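Local atomic coordinates of trimethylamine-N-oxide reductase (Haemophilus influenzae, PDB entry 7L5I), a protein that probably reduces S- or N-oxide substrates such as trimethylamine N-oxide at a molybdenum centre carried by two molybdopterin guanine dinucleotide cofactors. Residues T562-E565 with W566-E569; P586-D589 with K590-A593; E632-D636 with V637-M641. All blocks are in the same frame, centred on the assembly; numbering follows the deposited sequence.

Interaction 1: T562-E565 with W566-E569; sequences TEME and WLEE
Trp566, in the first turn of helix 563-580, packs back on the carbonyls of Thr562 and Glu563, and its indole can be followed outward from the backbone. CB sits 3.5 Å from Glu563 O, and beyond it CD1 comes within 3.4 Å of Thr562 O, which approaches the ring obliquely. With CG anti to the carbonyl carbon (chi1 -85°), the indole leans back beside its own backbone N, toward the start of the helix. Next to CD1, NE1 is hydrogen-bonded to Tyr541 OH, and the ring as a whole takes a cation-pi contact from Lys561. Thr562 O also accepts from Trp566 N at 2.9 Å, the first of four i to i+4 backbone bonds that end with Glu569 N to Glu565 O.

The turn is closed by a capping box. Glu565 N donates to Thr562 OG1 at 3.1 Å, while Thr562 N returns a nearly straight bond (166°) to Glu565 OE1, meeting the anti side of the carboxylate from 28° out of its plane. Two backbone N-H groups at the helix start thereby gain side-chain acceptors.

On another side of the turn the bent Met564 chain brings SD to 4.1 Å from Leu567 CD1, the two side chains crossing at a slant. Leu567 CG rests 3.3 Å from Glu563 O. Water 1 donates to Glu568 OE2 at 2.8 Å and more weakly to Met564 O, which also accepts from Glu568 N. The carboxylate of Glu563 is hydrogen-bonded to His151 and Asn511, and that of Glu569 pairs with Lys561.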
ATOM      1  N   THR A 562      15.578 -28.641  -0.064  1.00 18.72           N
ATOM      2  CA  THR A 562      15.300 -28.255  -1.435  1.00 18.28           C
ATOM      3  C   THR A 562      14.059 -27.372  -1.496  1.00 20.16           C
ATOM      4  O   THR A 562      13.311 -27.252  -0.525  1.00 16.79           O
ATOM      5  CB  THR A 562      15.077 -29.492  -2.299  1.00 18.90           C
ATOM      6  OG1 THR A 562      13.886 -30.146  -1.854  1.00 22.55           O
ATOM      7  CG2 THR A 562      16.277 -30.439  -2.179  1.00 26.23           C
ATOM      8  N   GLU A 563      13.834 -26.778  -2.670  1.00 20.85           N
ATOM      9  CA  GLU A 563      12.610 -26.018  -2.913  1.00 16.34           C
ATOM     10  C   GLU A 563      11.380 -26.812  -2.516  1.00 14.31           C
ATOM     11  O   GLU A 563      10.521 -26.321  -1.766  1.00 15.35           O
ATOM     12  CB  GLU A 563      12.530 -25.629  -4.391  1.00 16.78           C
ATOM     13  CG  GLU A 563      11.346 -24.728  -4.780  1.00 21.29           C
ATOM     14  CD  GLU A 563      11.283 -24.447  -6.291  1.00 22.81           C
ATOM     15  OE1 GLU A 563      11.303 -25.420  -7.087  1.00 23.86           O
ATOM     16  OE2 GLU A 563      11.203 -23.257  -6.698  1.00 18.03           O
ATOM     17  N   MET A 564      11.264 -28.044  -3.005  1.00 16.42           N
ATOM     18  CA  MET A 564      10.043 -28.806  -2.762  1.00 15.17           C
ATOM     19  C   MET A 564       9.945 -29.263  -1.313  1.00 15.59           C
ATOM     20  O   MET A 564       8.833 -29.423  -0.799  1.00 16.74           O
ATOM     21  CB  MET A 564       9.960 -30.008  -3.710  1.00 18.25           C
ATOM     22  CG  MET A 564       9.831 -29.615  -5.189  1.00 20.18           C
ATOM     23  SD  MET A 564       8.417 -28.540  -5.615  1.00 35.31           S
ATOM     24  CE  MET A 564       7.216 -29.522  -4.979  1.00 19.05           C
ATOM     25  N   GLU A 565      11.074 -29.475  -0.634  1.00 15.67           N
ATOM     26  CA  GLU A 565      11.018 -29.775   0.791  1.00 16.65           C
ATOM     27  C   GLU A 565      10.541 -28.581   1.612  1.00 16.49           C
ATOM     28  O   GLU A 565       9.812 -28.761   2.601  1.00 16.96           O
ATOM     29  CB  GLU A 565      12.383 -30.254   1.293  1.00 18.67           C
ATOM     30  CG  GLU A 565      12.662 -31.700   0.883  1.00 21.46           C
ATOM     31  CD  GLU A 565      14.086 -32.163   1.129  1.00 33.78           C
ATOM     32  OE1 GLU A 565      15.000 -31.329   1.290  1.00 23.73           O
ATOM     33  OE2 GLU A 565      14.300 -33.391   1.152  1.00 37.12           O
ATOM     34  N   TRP A 566      10.964 -27.352   1.241  1.00 14.75           N
ATOM     35  CA  TRP A 566      10.422 -26.166   1.885  1.00 14.57           C
ATOM     36  C   TRP A 566       8.911 -26.086   1.681  1.00 12.83           C
ATOM     37  O   TRP A 566       8.150 -25.858   2.628  1.00 12.79           O
ATOM     38  CB  TRP A 566      11.086 -24.898   1.329  1.00 15.45           C
ATOM     39  CG  TRP A 566      12.393 -24.451   1.917  1.00 12.97           C
ATOM     40  CD1 TRP A 566      13.599 -24.417   1.287  1.00 16.09           C
ATOM     41  CD2 TRP A 566      12.618 -23.947   3.233  1.00 13.92           C
ATOM     42  NE1 TRP A 566      14.561 -23.905   2.125  1.00 14.56           N
ATOM     43  CE2 TRP A 566      13.984 -23.616   3.328  1.00 16.09           C
ATOM     44  CE3 TRP A 566      11.791 -23.727   4.338  1.00 16.93           C
ATOM     45  CZ2 TRP A 566      14.540 -23.084   4.484  1.00 14.75           C
ATOM     46  CZ3 TRP A 566      12.343 -23.214   5.486  1.00 20.39           C
ATOM     47  CH2 TRP A 566      13.706 -22.894   5.549  1.00 19.32           C
ATOM     48  N   LEU A 567       8.456 -26.282   0.443  1.00 12.02           N
ATOM     49  CA  LEU A 567       7.029 -26.161   0.164  1.00 13.58           C
ATOM     50  C   LEU A 567       6.229 -27.202   0.933  1.00 14.58           C
ATOM     51  O   LEU A 567       5.161 -26.902   1.462  1.00 13.93           O
ATOM     52  CB  LEU A 567       6.777 -26.270  -1.343  1.00 14.69           C
ATOM     53  CG  LEU A 567       7.460 -25.191  -2.191  1.00 15.34           C
ATOM     54  CD1 LEU A 567       6.966 -25.259  -3.610  1.00 16.55           C
ATOM     55  CD2 LEU A 567       7.223 -23.817  -1.639  1.00 14.01           C
ATOM     56  N   GLU A 568       6.748 -28.437   1.037  1.00 12.74           N
ATOM     57  CA  GLU A 568       6.033 -29.459   1.786  1.00 15.04           C
ATOM     58  C   GLU A 568       5.950 -29.103   3.265  1.00 13.43           C
ATOM     59  O   GLU A 568       4.905 -29.293   3.900  1.00 15.55           O
ATOM     60  CB  GLU A 568       6.725 -30.819   1.597  1.00 17.28           C
ATOM     61  CG  GLU A 568       6.065 -31.930   2.433  1.00 22.16           C
ATOM     62  CD  GLU A 568       6.254 -33.320   1.841  1.00 45.66           C
ATOM     63  OE1 GLU A 568       5.360 -34.182   2.032  1.00 45.44           O
ATOM     64  OE2 GLU A 568       7.285 -33.550   1.177  1.00 40.53           O
ATOM     65  N   GLU A 569       7.029 -28.540   3.825  1.00 13.35           N
ATOM     66  CA  GLU A 569       6.995 -28.087   5.211  1.00 14.31           C
ATOM     67  C   GLU A 569       5.942 -27.004   5.412  1.00 15.05           C
ATOM     68  O   GLU A 569       5.149 -27.063   6.367  1.00 16.67           O
ATOM     69  CB  GLU A 569       8.371 -27.570   5.612  1.00 17.44           C
ATOM     70  CG  GLU A 569       8.444 -26.972   6.998  1.00 18.25           C
ATOM     71  CD  GLU A 569       9.872 -26.521   7.358  1.00 27.06           C
ATOM     72  OE1 GLU A 569      10.803 -27.351   7.250  1.00 32.15           O
ATOM     73  OE2 GLU A 569      10.054 -25.337   7.733  1.00 30.94           O
TER
HETATM   74  O   HOH W   1       8.595 -32.293  -0.985  1.00 28.93           O

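Interaction 2: P586-D589 with K590-A593; sequences PRFD and KFWA
Phe588 and Trp592, one helical turn apart, run out together from one side of helix 588-594. Their aromatic contact is a slid one: the Phe588 ring and the five-membered ring of Trp592 are inclined by 28°, with centroids 5.5 Å apart and little overlap. Closer to the backbone, Trp592 CB stands over one face of the Phe588 ring, nearer the ring's margin than its centre, in a CH-pi contact 4.3 Å from the centroid. Further out, Phe588 CE1 meets Trp592 CE3 at 3.9 Å. Both side chains have CG anti to their own N, which sends the two rings out along similar courses.

The aliphatic contacts gather round Pro586, just before the helix. Its CB touches Lys590 CD at 3.9 Å, along the apolar part of the lysine chain, while its CG meets Phe591 CB at 4.1 Å. The proline thus packs on two consecutive residues of the first turn.

Backbone hydrogen bonds form the third group. Arg587, at the N-cap position, offers its carbonyl O to Phe591 N in an almost straight bond of 3.0 Å (176°). Phe588 O accepts from Trp592 N at 2.8 Å, and Asp589 O from Ala593 N.

The aromatic side of this short helix is held between other elements. Phe588 rests on Met564, Leu567 and Glu568 of helix 563-580, whose Tyr571 also meets the Phe591 ring, whereas Phe591 and Trp592 pack on Leu513 of strand 512-517 and Pro526 of strand 523-527.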
ATOM      1  N   PRO A 586      -5.656 -33.329   1.181  1.00 17.09           N
ATOM      2  CA  PRO A 586      -4.680 -34.230   0.559  1.00 22.04           C
ATOM      3  C   PRO A 586      -3.302 -33.946   1.120  1.00 21.28           C
ATOM      4  O   PRO A 586      -3.018 -32.825   1.550  1.00 18.20           O
ATOM      5  CB  PRO A 586      -4.758 -33.865  -0.924  1.00 20.53           C
ATOM      6  CG  PRO A 586      -5.221 -32.439  -0.935  1.00 21.88           C
ATOM      7  CD  PRO A 586      -6.163 -32.317   0.241  1.00 19.94           C
ATOM      8  N   ARG A 587      -2.435 -34.958   1.104  1.00 18.39           N
ATOM      9  CA  ARG A 587      -1.038 -34.686   1.412  1.00 19.53           C
ATOM     10  C   ARG A 587      -0.419 -33.856   0.287  1.00 17.43           C
ATOM     11  O   ARG A 587      -0.980 -33.714  -0.798  1.00 16.93           O
ATOM     12  CB  ARG A 587      -0.256 -35.977   1.611  1.00 22.92           C
ATOM     13  CG  ARG A 587      -0.419 -36.586   3.023  1.00 29.34           C
ATOM     14  CD  ARG A 587       0.322 -35.767   4.069  1.00 32.64           C
ATOM     15  NE  ARG A 587       0.313 -36.392   5.389  1.00 50.05           N
ATOM     16  CZ  ARG A 587       0.789 -35.825   6.497  1.00 49.88           C
ATOM     17  NH1 ARG A 587       1.316 -34.600   6.463  1.00 33.93           N
ATOM     18  NH2 ARG A 587       0.729 -36.481   7.649  1.00 42.59           N
ATOM     19  N   PHE A 588       0.772 -33.305   0.553  1.00 16.98           N
ATOM     20  CA  PHE A 588       1.368 -32.366  -0.397  1.00 16.39           C
ATOM     21  C   PHE A 588       1.567 -32.973  -1.781  1.00 13.24           C
ATOM     22  O   PHE A 588       1.338 -32.306  -2.795  1.00 16.13           O
ATOM     23  CB  PHE A 588       2.700 -31.870   0.120  1.00 15.27           C
ATOM     24  CG  PHE A 588       3.397 -30.935  -0.817  1.00 14.10           C
ATOM     25  CD1 PHE A 588       2.914 -29.668  -1.050  1.00 17.24           C
ATOM     26  CD2 PHE A 588       4.524 -31.338  -1.481  1.00 17.28           C
ATOM     27  CE1 PHE A 588       3.579 -28.809  -1.923  1.00 16.10           C
ATOM     28  CE2 PHE A 588       5.173 -30.491  -2.342  1.00 19.30           C
ATOM     29  CZ  PHE A 588       4.701 -29.230  -2.558  1.00 17.95           C
ATOM     30  N   ASP A 589       2.058 -34.208  -1.849  1.00 16.70           N
ATOM     31  CA  ASP A 589       2.371 -34.787  -3.152  1.00 19.61           C
ATOM     32  C   ASP A 589       1.144 -34.808  -4.052  1.00 17.78           C
ATOM     33  O   ASP A 589       1.230 -34.483  -5.248  1.00 18.04           O
ATOM     34  CB  ASP A 589       2.921 -36.200  -2.971  1.00 22.19           C
ATOM     35  CG  ASP A 589       3.185 -36.894  -4.299  1.00 46.73           C
ATOM     36  OD1 ASP A 589       4.015 -36.372  -5.069  1.00 53.49           O
ATOM     37  OD2 ASP A 589       2.565 -37.948  -4.581  1.00 49.88           O
ATOM     38  N   LYS A 590      -0.004 -35.191  -3.492  1.00 18.38           N
ATOM     39  CA  LYS A 590      -1.246 -35.253  -4.243  1.00 15.84           C
ATOM     40  C   LYS A 590      -1.737 -33.862  -4.589  1.00 15.24           C
ATOM     41  O   LYS A 590      -2.118 -33.586  -5.737  1.00 15.33           O
ATOM     42  CB  LYS A 590      -2.286 -36.025  -3.423  1.00 20.06           C
ATOM     43  CG  LYS A 590      -3.621 -36.253  -4.086  1.00 23.97           C
ATOM     44  CD  LYS A 590      -4.516 -37.082  -3.129  1.00 32.17           C
ATOM     45  CE  LYS A 590      -5.376 -38.106  -3.842  1.00 45.04           C
ATOM     46  NZ  LYS A 590      -5.717 -39.271  -2.955  1.00 53.21           N
ATOM     47  N   PHE A 591      -1.703 -32.944  -3.618  1.00 13.54           N
ATOM     48  CA  PHE A 591      -2.077 -31.558  -3.911  1.00 12.74           C
ATOM     49  C   PHE A 591      -1.236 -31.008  -5.048  1.00 12.96           C
ATOM     50  O   PHE A 591      -1.760 -30.370  -5.972  1.00 14.32           O
ATOM     51  CB  PHE A 591      -1.925 -30.699  -2.653  1.00 14.23           C
ATOM     52  CG  PHE A 591      -1.983 -29.219  -2.912  1.00 13.33           C
ATOM     53  CD1 PHE A 591      -3.197 -28.540  -2.995  1.00 14.65           C
ATOM     54  CD2 PHE A 591      -0.816 -28.521  -3.087  1.00 15.08           C
ATOM     55  CE1 PHE A 591      -3.218 -27.168  -3.261  1.00 16.15           C
ATOM     56  CE2 PHE A 591      -0.822 -27.169  -3.343  1.00 17.81           C
ATOM     57  CZ  PHE A 591      -2.029 -26.489  -3.424  1.00 15.00           C
ATOM     58  N   TRP A 592       0.078 -31.226  -4.992  1.00 12.52           N
ATOM     59  CA  TRP A 592       0.962 -30.615  -5.976  1.00 16.01           C
ATOM     60  C   TRP A 592       0.713 -31.190  -7.364  1.00 14.20           C
ATOM     61  O   TRP A 592       0.691 -30.451  -8.356  1.00 15.13           O
ATOM     62  CB  TRP A 592       2.428 -30.803  -5.567  1.00 17.22           C
ATOM     63  CG  TRP A 592       3.294 -29.942  -6.387  1.00 14.77           C
ATOM     64  CD1 TRP A 592       4.110 -30.331  -7.407  1.00 15.14           C
ATOM     65  CD2 TRP A 592       3.376 -28.502  -6.331  1.00 12.87           C
ATOM     66  NE1 TRP A 592       4.708 -29.231  -7.976  1.00 15.85           N
ATOM     67  CE2 TRP A 592       4.281 -28.102  -7.328  1.00 14.36           C
ATOM     68  CE3 TRP A 592       2.778 -27.528  -5.527  1.00 17.02           C
ATOM     69  CZ2 TRP A 592       4.601 -26.768  -7.554  1.00 13.95           C
ATOM     70  CZ3 TRP A 592       3.096 -26.207  -5.746  1.00 15.75           C
ATOM     71  CH2 TRP A 592       3.997 -25.834  -6.751  1.00 13.32           C
ATOM     72  N   ALA A 593       0.489 -32.510  -7.441  1.00 15.08           N
ATOM     73  CA  ALA A 593       0.222 -33.153  -8.729  1.00 13.00           C
ATOM     74  C   ALA A 593      -1.082 -32.672  -9.329  1.00 13.04           C
ATOM     75  O   ALA A 593      -1.195 -32.523 -10.554  1.00 16.98           O
ATOM     76  CB  ALA A 593       0.193 -34.669  -8.546  1.00 16.50           C
TER

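Interaction 3: E632-D636 with V637-M641; sequences EIFSD and VVEKM
Val637 opens the segment 637-641 against Ser635, its CB 3.8 Å from Ser635 OG. An indirect link runs to Glu632 through water 2, which accepts from Val637 N at 3.3 Å and donates to Glu632 OE1. The other oxygen of that carboxylate, OE2, is bonded to Ser628.

At Val638 the backbone N, 3.0 Å from Ser635 OG, receives a capping bond from Ser635, the N-cap residue of helix 636-641, whose hydroxyl oxygen is the acceptor. With OG anti to the serine's own N (chi1 167°), the hydroxyl reaches Val638 N, and Val638 CG2 packs against the same oxygen at 3.3 Å. Val637 and Val638 both touch His185 of helix 179-187.

Glu639 N reaches back to Ser635 O at 2.9 Å, the first i to i+4 backbone bond of this turn. Its side chain passes the ring of Phe634, which lies ahead of the cap: CZ of the phenylalanine comes 3.8 Å from Glu639 CB and equally close to CG. Ring and carboxylate planes are only 22° apart.

Lys640 is gripped twice by Asp636. Its N donates to Asp636 O, while its chain, bent at the outer torsions, curls back across the aspartate and places NZ 2.8 Å from OD2. The ammonium meets the syn side of the carboxylate, 23° out of its plane. CG of the lysine also lies against Asp636 O, at 3.1 Å.

Asp636, at the first position of the helix, probably gains from the helix dipole, and its salt bridge to Lys640 would offset its charge further.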
ATOM      1  N   GLU A 632     -10.925   5.166  23.286  1.00 15.55           N
ATOM      2  CA  GLU A 632     -10.289   6.375  23.816  1.00 16.01           C
ATOM      3  C   GLU A 632     -10.505   7.519  22.834  1.00 16.62           C
ATOM      4  O   GLU A 632      -9.698   7.779  21.946  1.00 15.00           O
ATOM      5  CB  GLU A 632      -8.809   6.132  24.100  1.00 16.06           C
ATOM      6  CG  GLU A 632      -8.558   5.004  25.067  1.00 19.55           C
ATOM      7  CD  GLU A 632      -7.945   5.461  26.384  1.00 29.57           C
ATOM      8  OE1 GLU A 632      -6.926   6.193  26.357  1.00 27.37           O
ATOM      9  OE2 GLU A 632      -8.479   5.067  27.450  1.00 27.50           O
ATOM     10  N   ILE A 633     -11.623   8.210  23.009  1.00 14.12           N
ATOM     11  CA  ILE A 633     -11.854   9.446  22.254  1.00 14.90           C
ATOM     12  C   ILE A 633     -10.887  10.528  22.704  1.00 18.38           C
ATOM     13  O   ILE A 633     -10.339  11.263  21.887  1.00 18.07           O
ATOM     14  CB  ILE A 633     -13.316   9.881  22.413  1.00 15.64           C
ATOM     15  CG1 ILE A 633     -14.223   8.859  21.733  1.00 15.11           C
ATOM     16  CG2 ILE A 633     -13.511  11.277  21.822  1.00 20.28           C
ATOM     17  CD1 ILE A 633     -15.709   9.166  21.872  1.00 18.49           C
ATOM     18  N   PHE A 634     -10.668  10.641  24.009  1.00 14.93           N
ATOM     19  CA  PHE A 634      -9.546  11.380  24.576  1.00 15.23           C
ATOM     20  C   PHE A 634      -8.551  10.357  25.096  1.00 17.61           C
ATOM     21  O   PHE A 634      -8.923   9.457  25.866  1.00 20.90           O
ATOM     22  CB  PHE A 634     -10.001  12.299  25.700  1.00 17.20           C
ATOM     23  CG  PHE A 634      -8.906  13.211  26.204  1.00 19.73           C
ATOM     24  CD1 PHE A 634      -8.022  12.779  27.161  1.00 22.26           C
ATOM     25  CD2 PHE A 634      -8.774  14.493  25.703  1.00 25.04           C
ATOM     26  CE1 PHE A 634      -7.026  13.613  27.618  1.00 25.55           C
ATOM     27  CE2 PHE A 634      -7.778  15.332  26.160  1.00 26.75           C
ATOM     28  CZ  PHE A 634      -6.902  14.885  27.116  1.00 24.80           C
ATOM     29  N   SER A 635      -7.302  10.474  24.652  1.00 17.28           N
ATOM     30  CA  SER A 635      -6.214   9.610  25.087  1.00 19.45           C
ATOM     31  C   SER A 635      -5.276  10.438  25.952  1.00 19.73           C
ATOM     32  O   SER A 635      -4.578  11.330  25.452  1.00 19.48           O
ATOM     33  CB  SER A 635      -5.446   9.035  23.903  1.00 15.06           C
ATOM     34  OG  SER A 635      -4.226   8.461  24.355  1.00 17.36           O
ATOM     35  N   ASP A 636      -5.265  10.154  27.254  1.00 21.17           N
ATOM     36  CA  ASP A 636      -4.335  10.851  28.139  1.00 21.16           C
ATOM     37  C   ASP A 636      -2.894  10.516  27.777  1.00 22.29           C
ATOM     38  O   ASP A 636      -2.005  11.368  27.900  1.00 22.38           O
ATOM     39  CB  ASP A 636      -4.645  10.461  29.590  1.00 29.71           C
ATOM     40  CG  ASP A 636      -4.053  11.427  30.609  1.00 44.00           C
ATOM     41  OD1 ASP A 636      -4.421  12.623  30.593  1.00 44.94           O
ATOM     42  OD2 ASP A 636      -3.246  10.973  31.450  1.00 47.37           O
ATOM     43  N   VAL A 637      -2.645   9.291  27.312  1.00 19.63           N
ATOM     44  CA  VAL A 637      -1.305   8.888  26.897  1.00 20.20           C
ATOM     45  C   VAL A 637      -0.813   9.774  25.760  1.00 21.89           C
ATOM     46  O   VAL A 637       0.332  10.243  25.765  1.00 20.97           O
ATOM     47  CB  VAL A 637      -1.295   7.401  26.498  1.00 20.23           C
ATOM     48  CG1 VAL A 637       0.017   7.011  25.872  1.00 22.66           C
ATOM     49  CG2 VAL A 637      -1.572   6.519  27.699  1.00 22.99           C
ATOM     50  N   VAL A 638      -1.659  10.008  24.763  1.00 18.60           N
ATOM     51  CA  VAL A 638      -1.258  10.856  23.642  1.00 18.05           C
ATOM     52  C   VAL A 638      -1.154  12.307  24.078  1.00 19.09           C
ATOM     53  O   VAL A 638      -0.222  13.022  23.695  1.00 20.86           O
ATOM     54  CB  VAL A 638      -2.237  10.691  22.466  1.00 18.37           C
ATOM     55  CG1 VAL A 638      -1.900  11.661  21.355  1.00 17.21           C
ATOM     56  CG2 VAL A 638      -2.185   9.238  21.945  1.00 20.53           C
ATOM     57  N   GLU A 639      -2.106  12.773  24.888  1.00 19.27           N
ATOM     58  CA  GLU A 639      -2.049  14.145  25.389  1.00 23.49           C
ATOM     59  C   GLU A 639      -0.713  14.419  26.065  1.00 23.75           C
ATOM     60  O   GLU A 639      -0.087  15.469  25.840  1.00 24.41           O
ATOM     61  CB  GLU A 639      -3.208  14.369  26.366  1.00 29.02           C
ATOM     62  CG  GLU A 639      -3.148  15.671  27.171  1.00 43.28           C
ATOM     63  CD  GLU A 639      -3.320  16.915  26.325  1.00 52.81           C
ATOM     64  OE1 GLU A 639      -2.852  17.998  26.751  1.00 66.82           O
ATOM     65  OE2 GLU A 639      -3.922  16.814  25.236  1.00 57.14           O
ATOM     66  N   LYS A 640      -0.269  13.486  26.900  1.00 20.88           N
ATOM     67  CA  LYS A 640       0.937  13.669  27.705  1.00 25.66           C
ATOM     68  C   LYS A 640       2.202  13.742  26.864  1.00 28.54           C
ATOM     69  O   LYS A 640       3.215  14.257  27.339  1.00 27.70           O
ATOM     70  CB  LYS A 640       1.042  12.548  28.744  1.00 25.74           C
ATOM     71  CG  LYS A 640      -0.009  12.670  29.841  1.00 33.17           C
ATOM     72  CD  LYS A 640       0.383  12.014  31.129  1.00 38.44           C
ATOM     73  CE  LYS A 640      -0.058  12.854  32.332  1.00 41.77           C
ATOM     74  NZ  LYS A 640      -1.521  12.955  32.528  1.00 37.04           N
ATOM     75  N   MET A 641       2.163  13.259  25.617  1.00 27.36           N
ATOM     76  CA  MET A 641       3.302  13.406  24.723  1.00 25.44           C
ATOM     77  C   MET A 641       3.537  14.855  24.351  1.00 25.86           C
ATOM     78  O   MET A 641       4.658  15.216  23.980  1.00 25.02           O
ATOM     79  CB  MET A 641       3.088  12.592  23.452  1.00 21.99           C
ATOM     80  CG  MET A 641       3.082  11.115  23.702  1.00 23.32           C
ATOM     81  SD  MET A 641       2.696  10.239  22.179  1.00 25.03           S
ATOM     82  CE  MET A 641       2.590   8.573  22.802  1.00 25.33           C
TER
HETATM   83  O   HOH W   2      -5.193   7.422  28.150  1.00 31.22           O

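How the interactions relate
All three contacts are local and follow in series along the chain, so none nests within or crosses another. Interaction 1 forms the start of helix 563-580, and interaction 2 the start of helix 588-594, the next helix in the sequence. The chain returns between them, and the two touch: Met564 CE lies 3.5 Å from Phe588 CE2. Together they join this helix pair to strand 512-517. Interaction 3 links strand 631-632 to helix 636-641 in a separate region beside helix 179-187, its centre about 48 Å and 53 Å from those of interactions 1 and 2.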